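Local coordinates for DUF3218 domain-containing protein (Pseudomonas aeruginosa, PDB 2IGS) that is of unknown function but has a mostly helical alpha-beta fold that may be related to that of lysozyme, at residues Trp42-Pro45 against Leu46-Pro50; Glu171-Lys174 against Ala175-Pro179; Ser199-Tyr203 against Thr204-Thr208. One frame throughout, in Å; residues are numbered along the deposited sequence.

Contact 1. Residues Trp42-Pro45 against Leu46-Pro50; sequences WDIP and LRLHP
Asp43 and Arg47, and Ile44 and Leu48, stand one turn apart in the final turns of helix 35-48, with Pro45 and His49 paired in the same way at its end. Arg47 N donates to Asp43 O at 2.8 Å and Leu48 N to Ile44 O at 2.9 Å, both well aligned. The helix is kinked at Pro45, whose nitrogen makes no bond to the turn before, and it closes with a weak bond from His49 N to Pro45 O, His49 being the first residue to leave helical geometry.

On the outer face, Arg47 folds back along the helix to Asp43, its chain bent at chi3 (-109°). Arg47 NH2 reaches Asp43 OD2 at 2.7 Å in a salt bridge that uses the lone pair turned away from OD1. Arg47 NE stays 4.1 Å from the same OD2, so NH2 alone makes the bond. The two planes lie 44° apart, and OD2 is tilted 24° from the guanidinium plane. Asp43 CB meets the guanidinium edge, 3.4 Å from Arg47 NE. On another side of the helix, Ile44 CG2 lies 4.0 Å from Leu48 CD1, and Ile44 also packs on Leu211 of helix 203-216.

Asp43 OD1 accepts from Gly13 N, which ties the carboxylate to the start of helix 12-27 as well. With its two oxygens taking different partners, the group is probably held against rotation.

Contact 2. Residues Glu171-Lys174 against Ala175-Pro179; sequences EDIK and ALVGP
Between Glu171-Lys174 and Ala175-Pro179 the backbone makes four consecutive i to i+4 bonds, from Ala175 N to Glu171 O (2.8 Å) through Leu176 to Asp172 and Val177 to Ile173, and last from Gly178 N to Lys174 O (3.1 Å). This is the short alpha-helix 171-177, with 3-10 geometry following around Gly178-Pro179. The bonding changes on the way: Ala175 N meets Glu171 O almost head-on, while Leu176 N stands well above the plane of the Asp172 carbonyl and Gly178 N is tilted 35° from that of Lys174.

Ile173 and Val177, one turn apart, make the buried side. Ile173 CG2 is 4.4 Å from Val177 CG2, a loose touch, and both residues face helix 203-216, Ile173 on Thr205 and Thr208, Val177 on Leu209. Leu176 turns to another side, where it packs on Thr196 of helix 190-200.

Asp172 and Lys174 are tied to other parts of the fold. Asp172 forms a salt bridge to Arg89 through OD2, and OD1 is hydrogen-bonded as well, so both oxygens of this carboxylate are engaged. Lys174 makes a cation-pi contact with Trp164; the bend of its chain at the last torsion turns NZ aside from the line of the methylenes.

Side chains also rest on the backbone of the turn before: Leu176 CB lies 3.4 Å from Asp172 O, and Val177 CB comes as near to Ile173 O.

Contact 3. Residues Ser199-Tyr203 against Thr204-Thr208; sequences SGLRY and TTAVT
Arg202 and Thr205 hold the start of helix 203-216 between them. Arg202 occupies the N-cap, and its backbone N donates to Thr205 OG1 at 2.9 Å, the half of a capping box supplied by the third residue of the helix. Thr205 OG1 can serve because chi1 (49°) sets it between its own N and carbonyl carbon, facing back to the cap. The first helical bond follows, Ala206 N to Arg202 O at 2.7 Å, nearly straight.

Along the Arg202 side chain, CB lies 3.7 Å from Thr205 OG1. CG and CD form the bent middle, turned at chi2 and chi3, which brings one guanidinium face to the Thr205 methyl and NH2 close to Thr204. NE has a long, weak ion pair with Glu72. Arg202 CZ and NH1 are each 4.0 Å from Thr205 CG2. At the tip, Arg202 NH2 comes 3.3 Å from Thr204 CG2, which approaches obliquely.

A water joins the two helices across the break: Thr205 OG1 is 2.6 Å from it, and it donates to Gly200 O at 2.6 Å.

Deeper in the protein, Leu201 packs on Leu176, Thr205 on Leu98 and Val207 on Ala41, so this junction of helix 190-200 with helix 203-216 is bordered by helices 171-177, 87-113 and 35-48 and by the loop of Pro129 and Thr130.

Overall arrangement
Along the chain the contacts come in series, contact 1 on helix 35-48, contact 2 on helix 171-177 and contact 3 where helix 190-200 gives way to helix 203-216. Contact 3 lies near the middle of the chain, with its centre about 14 Å from that of contact 1 and about 11 Å from that of contact 2; the other two sit on opposite sides, their centres about 24 Å apart, and do not touch. Contact 3 joins them. Trp42 probably hydrogen-bonds to Tyr203 and Thr204, through its backbone O and NE1, while Leu176 of contact 2 touches Gly200, which places the start of helix 203-216 near the centre of the chain, between the two outer contacts.

Contact 1. Residues Trp42-Pro45 against Leu46-Pro50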
# COMPACT_ATOMS: atom_id res chain seq x y z
N TRP F 42 -6.78 -20.87 -36.29
CA TRP F 42 -5.63 -21.25 -37.14
C TRP F 42 -4.86 -20.04 -37.70
O TRP F 42 -3.77 -20.19 -38.24
CB TRP F 42 -6.08 -22.25 -38.22
CG TRP F 42 -6.36 -23.65 -37.64
CD1 TRP F 42 -5.87 -24.17 -36.45
CD2 TRP F 42 -7.12 -24.71 -38.25
NE1 TRP F 42 -6.30 -25.47 -36.29
CE2 TRP F 42 -7.08 -25.82 -37.37
CE3 TRP F 42 -7.86 -24.81 -39.45
CZ2 TRP F 42 -7.75 -27.03 -37.64
CZ3 TRP F 42 -8.51 -26.02 -39.73
CH2 TRP F 42 -8.44 -27.12 -38.82
N ASP F 43 -5.42 -18.84 -37.56
CA ASP F 43 -4.65 -17.60 -37.73
C ASP F 43 -3.75 -17.24 -36.54
O ASP F 43 -2.84 -16.41 -36.68
CB ASP F 43 -5.57 -16.41 -38.06
CG ASP F 43 -6.05 -16.40 -39.53
OD1 ASP F 43 -5.49 -17.13 -40.38
OD2 ASP F 43 -7.00 -15.64 -39.83
N ILE F 44 -4.00 -17.85 -35.38
CA ILE F 44 -3.29 -17.49 -34.13
C ILE F 44 -1.75 -17.38 -34.27
O ILE F 44 -1.22 -16.31 -33.97
CB ILE F 44 -3.73 -18.34 -32.88
CG1 ILE F 44 -5.18 -18.00 -32.45
CG2 ILE F 44 -2.81 -18.10 -31.70
CD1 ILE F 44 -5.69 -18.85 -31.29
N PRO F 45 -1.05 -18.43 -34.79
CA PRO F 45 0.42 -18.34 -34.96
C PRO F 45 0.87 -17.21 -35.86
O PRO F 45 1.95 -16.65 -35.64
CB PRO F 45 0.77 -19.67 -35.61
CG PRO F 45 -0.27 -20.59 -35.15
CD PRO F 45 -1.53 -19.75 -35.23
N LEU F 46 0.08 -16.87 -36.87
CA LEU F 46 0.46 -15.76 -37.71
C LEU F 46 0.17 -14.43 -37.03
O LEU F 46 0.93 -13.48 -37.19
CB LEU F 46 -0.21 -15.83 -39.08
CG LEU F 46 0.23 -14.76 -40.08
CD1 LEU F 46 1.69 -14.99 -40.45
CD2 LEU F 46 -0.68 -14.81 -41.31
N ARG F 47 -0.92 -14.36 -36.27
CA ARG F 47 -1.24 -13.13 -35.55
C ARG F 47 -0.22 -12.86 -34.44
O ARG F 47 0.07 -11.71 -34.14
CB ARG F 47 -2.71 -13.10 -35.11
CG ARG F 47 -3.57 -12.43 -36.19
CD ARG F 47 -5.06 -12.34 -35.89
NE ARG F 47 -5.85 -13.25 -36.73
CZ ARG F 47 -7.10 -13.02 -37.11
NH1 ARG F 47 -7.72 -11.89 -36.75
NH2 ARG F 47 -7.74 -13.91 -37.86
N LEU F 48 0.35 -13.92 -33.88
CA LEU F 48 1.48 -13.80 -32.93
C LEU F 48 2.82 -13.42 -33.58
O LEU F 48 3.62 -12.71 -32.99
CB LEU F 48 1.64 -15.06 -32.09
CG LEU F 48 0.55 -15.34 -31.03
CD1 LEU F 48 0.77 -16.77 -30.51
CD2 LEU F 48 0.55 -14.31 -29.86
N HIS F 49 3.05 -13.88 -34.80
CA HIS F 49 4.31 -13.64 -35.51
C HIS F 49 4.07 -13.13 -36.93
O HIS F 49 4.29 -13.87 -37.89
CB HIS F 49 5.16 -14.92 -35.53
CG HIS F 49 5.66 -15.33 -34.17
ND1 HIS F 49 6.78 -14.77 -33.61
CD2 HIS F 49 5.14 -16.17 -33.24
CE1 HIS F 49 6.96 -15.27 -32.39
NE2 HIS F 49 5.98 -16.13 -32.15
N PRO F 50 3.60 -11.87 -37.06
CA PRO F 50 3.42 -11.29 -38.39
C PRO F 50 4.72 -11.22 -39.21
O PRO F 50 4.65 -11.05 -40.41
CB PRO F 50 2.88 -9.88 -38.09
CG PRO F 50 3.28 -9.62 -36.65
CD PRO F 50 3.22 -10.92 -35.99

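Contact 2. Residues Glu171-Lys174 against Ala175-Pro179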
# COMPACT_ATOMS: atom_id res chain seq x y z
N GLU F 171 -9.35 -37.42 -28.92
CA GLU F 171 -8.65 -38.62 -28.45
C GLU F 171 -7.16 -38.65 -28.78
O GLU F 171 -6.32 -38.85 -27.88
CB GLU F 171 -9.31 -39.88 -29.03
CG GLU F 171 -10.65 -40.25 -28.39
CD GLU F 171 -11.37 -41.39 -29.11
OE1 GLU F 171 -10.70 -42.33 -29.60
OE2 GLU F 171 -12.62 -41.35 -29.19
N ASP F 172 -6.83 -38.45 -30.05
CA ASP F 172 -5.46 -38.66 -30.57
C ASP F 172 -4.42 -37.67 -30.02
O ASP F 172 -3.27 -38.04 -29.81
CB ASP F 172 -5.45 -38.65 -32.10
CG ASP F 172 -6.08 -39.91 -32.69
OD1 ASP F 172 -6.50 -39.85 -33.87
OD2 ASP F 172 -6.14 -40.95 -32.00
N ILE F 173 -4.85 -36.43 -29.78
CA ILE F 173 -4.02 -35.42 -29.12
C ILE F 173 -3.86 -35.74 -27.63
O ILE F 173 -2.77 -35.66 -27.07
CB ILE F 173 -4.55 -33.98 -29.36
CG1 ILE F 173 -4.82 -33.75 -30.85
CG2 ILE F 173 -3.55 -32.94 -28.84
CD1 ILE F 173 -5.25 -32.34 -31.21
N LYS F 174 -4.97 -36.11 -27.00
CA LYS F 174 -4.95 -36.59 -25.61
C LYS F 174 -3.98 -37.78 -25.42
O LYS F 174 -3.23 -37.83 -24.44
CB LYS F 174 -6.38 -36.94 -25.15
CG LYS F 174 -6.68 -36.59 -23.71
CD LYS F 174 -8.01 -37.19 -23.24
CE LYS F 174 -8.16 -37.17 -21.69
NZ LYS F 174 -8.29 -35.77 -21.07
N ALA F 175 -3.97 -38.72 -26.36
CA ALA F 175 -3.10 -39.89 -26.31
C ALA F 175 -1.61 -39.57 -26.54
O ALA F 175 -0.72 -40.22 -25.98
CB ALA F 175 -3.57 -40.96 -27.31
N LEU F 176 -1.37 -38.58 -27.39
CA LEU F 176 -0.02 -38.13 -27.75
C LEU F 176 0.66 -37.36 -26.63
O LEU F 176 1.86 -37.50 -26.41
CB LEU F 176 -0.09 -37.24 -29.00
CG LEU F 176 1.18 -36.57 -29.53
CD1 LEU F 176 2.07 -37.55 -30.31
CD2 LEU F 176 0.78 -35.41 -30.39
N VAL F 177 -0.11 -36.54 -25.93
CA VAL F 177 0.45 -35.53 -25.05
C VAL F 177 0.36 -35.93 -23.57
O VAL F 177 1.16 -35.47 -22.75
CB VAL F 177 -0.23 -34.17 -25.34
CG1 VAL F 177 0.03 -33.19 -24.27
CG2 VAL F 177 0.26 -33.64 -26.66
N GLY F 178 -0.59 -36.82 -23.27
CA GLY F 178 -0.83 -37.31 -21.92
C GLY F 178 0.38 -37.86 -21.19
O GLY F 178 0.54 -37.60 -20.00
N PRO F 179 1.24 -38.63 -21.90
CA PRO F 179 2.47 -39.17 -21.29
C PRO F 179 3.48 -38.13 -20.78
O PRO F 179 4.30 -38.43 -19.89
CB PRO F 179 3.08 -40.02 -22.43
CG PRO F 179 1.92 -40.39 -23.26
CD PRO F 179 1.07 -39.14 -23.27

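Contact 3. Residues Ser199-Tyr203 against Thr204-Thr208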
# COMPACT_ATOMS: atom_id res chain seq x y z
N SER F 199 7.41 -35.05 -32.96
CA SER F 199 7.16 -35.64 -34.27
C SER F 199 5.68 -35.74 -34.61
O SER F 199 5.32 -35.62 -35.77
CB SER F 199 7.79 -37.03 -34.35
OG SER F 199 9.18 -36.91 -34.26
N GLY F 200 4.84 -35.97 -33.59
CA GLY F 200 3.40 -36.11 -33.74
C GLY F 200 2.62 -34.81 -33.95
O GLY F 200 1.48 -34.82 -34.45
N LEU F 201 3.22 -33.67 -33.61
CA LEU F 201 2.45 -32.43 -33.63
C LEU F 201 2.39 -31.83 -35.02
O LEU F 201 3.36 -31.91 -35.78
CB LEU F 201 2.97 -31.39 -32.63
CG LEU F 201 2.59 -31.50 -31.15
CD1 LEU F 201 3.08 -30.28 -30.40
CD2 LEU F 201 1.06 -31.68 -30.93
N ARG F 202 1.25 -31.24 -35.33
CA ARG F 202 1.14 -30.41 -36.53
C ARG F 202 0.61 -29.04 -36.14
O ARG F 202 0.12 -28.87 -35.04
CB ARG F 202 0.29 -31.08 -37.62
CG ARG F 202 1.05 -32.21 -38.36
CD ARG F 202 0.10 -33.28 -38.83
NE ARG F 202 -1.25 -32.73 -38.94
CZ ARG F 202 -2.34 -33.26 -38.40
NH1 ARG F 202 -2.29 -34.41 -37.73
NH2 ARG F 202 -3.50 -32.64 -38.56
N TYR F 203 0.76 -28.07 -37.05
CA TYR F 203 0.38 -26.69 -36.83
C TYR F 203 -1.04 -26.64 -36.29
O TYR F 203 -1.32 -26.01 -35.27
CB TYR F 203 0.49 -25.94 -38.17
CG TYR F 203 0.01 -24.51 -38.22
CD1 TYR F 203 -1.36 -24.21 -38.27
CD2 TYR F 203 0.91 -23.47 -38.31
CE1 TYR F 203 -1.80 -22.86 -38.36
CE2 TYR F 203 0.48 -22.14 -38.42
CZ TYR F 203 -0.86 -21.85 -38.44
OH TYR F 203 -1.26 -20.53 -38.53
N THR F 204 -1.92 -27.35 -36.99
CA THR F 204 -3.34 -27.41 -36.73
C THR F 204 -3.71 -28.08 -35.38
O THR F 204 -4.58 -27.60 -34.65
CB THR F 204 -3.93 -28.11 -37.97
OG1 THR F 204 -5.02 -27.38 -38.52
CG2 THR F 204 -4.24 -29.56 -37.78
N THR F 205 -3.01 -29.17 -35.04
CA THR F 205 -3.27 -29.92 -33.79
C THR F 205 -2.56 -29.32 -32.57
O THR F 205 -3.03 -29.48 -31.43
CB THR F 205 -2.85 -31.39 -33.91
OG1 THR F 205 -1.52 -31.44 -34.43
CG2 THR F 205 -3.82 -32.20 -34.81
N ALA F 206 -1.42 -28.67 -32.80
CA ALA F 206 -0.75 -27.81 -31.79
C ALA F 206 -1.67 -26.66 -31.36
O ALA F 206 -1.71 -26.31 -30.19
CB ALA F 206 0.54 -27.27 -32.32
N VAL F 207 -2.38 -26.05 -32.31
CA VAL F 207 -3.30 -24.97 -31.96
C VAL F 207 -4.50 -25.53 -31.17
O VAL F 207 -4.97 -24.88 -30.25
CB VAL F 207 -3.77 -24.14 -33.18
CG1 VAL F 207 -4.91 -23.21 -32.77
CG2 VAL F 207 -2.61 -23.35 -33.83
N THR F 208 -4.97 -26.73 -31.53
CA THR F 208 -6.03 -27.44 -30.79
C THR F 208 -5.63 -27.66 -29.31
O THR F 208 -6.42 -27.39 -28.40
CB THR F 208 -6.40 -28.80 -31.45
OG1 THR F 208 -6.60 -28.61 -32.85
CG2 THR F 208 -7.67 -29.41 -30.86
O HOH W 1 -0.98 -33.97 -34.88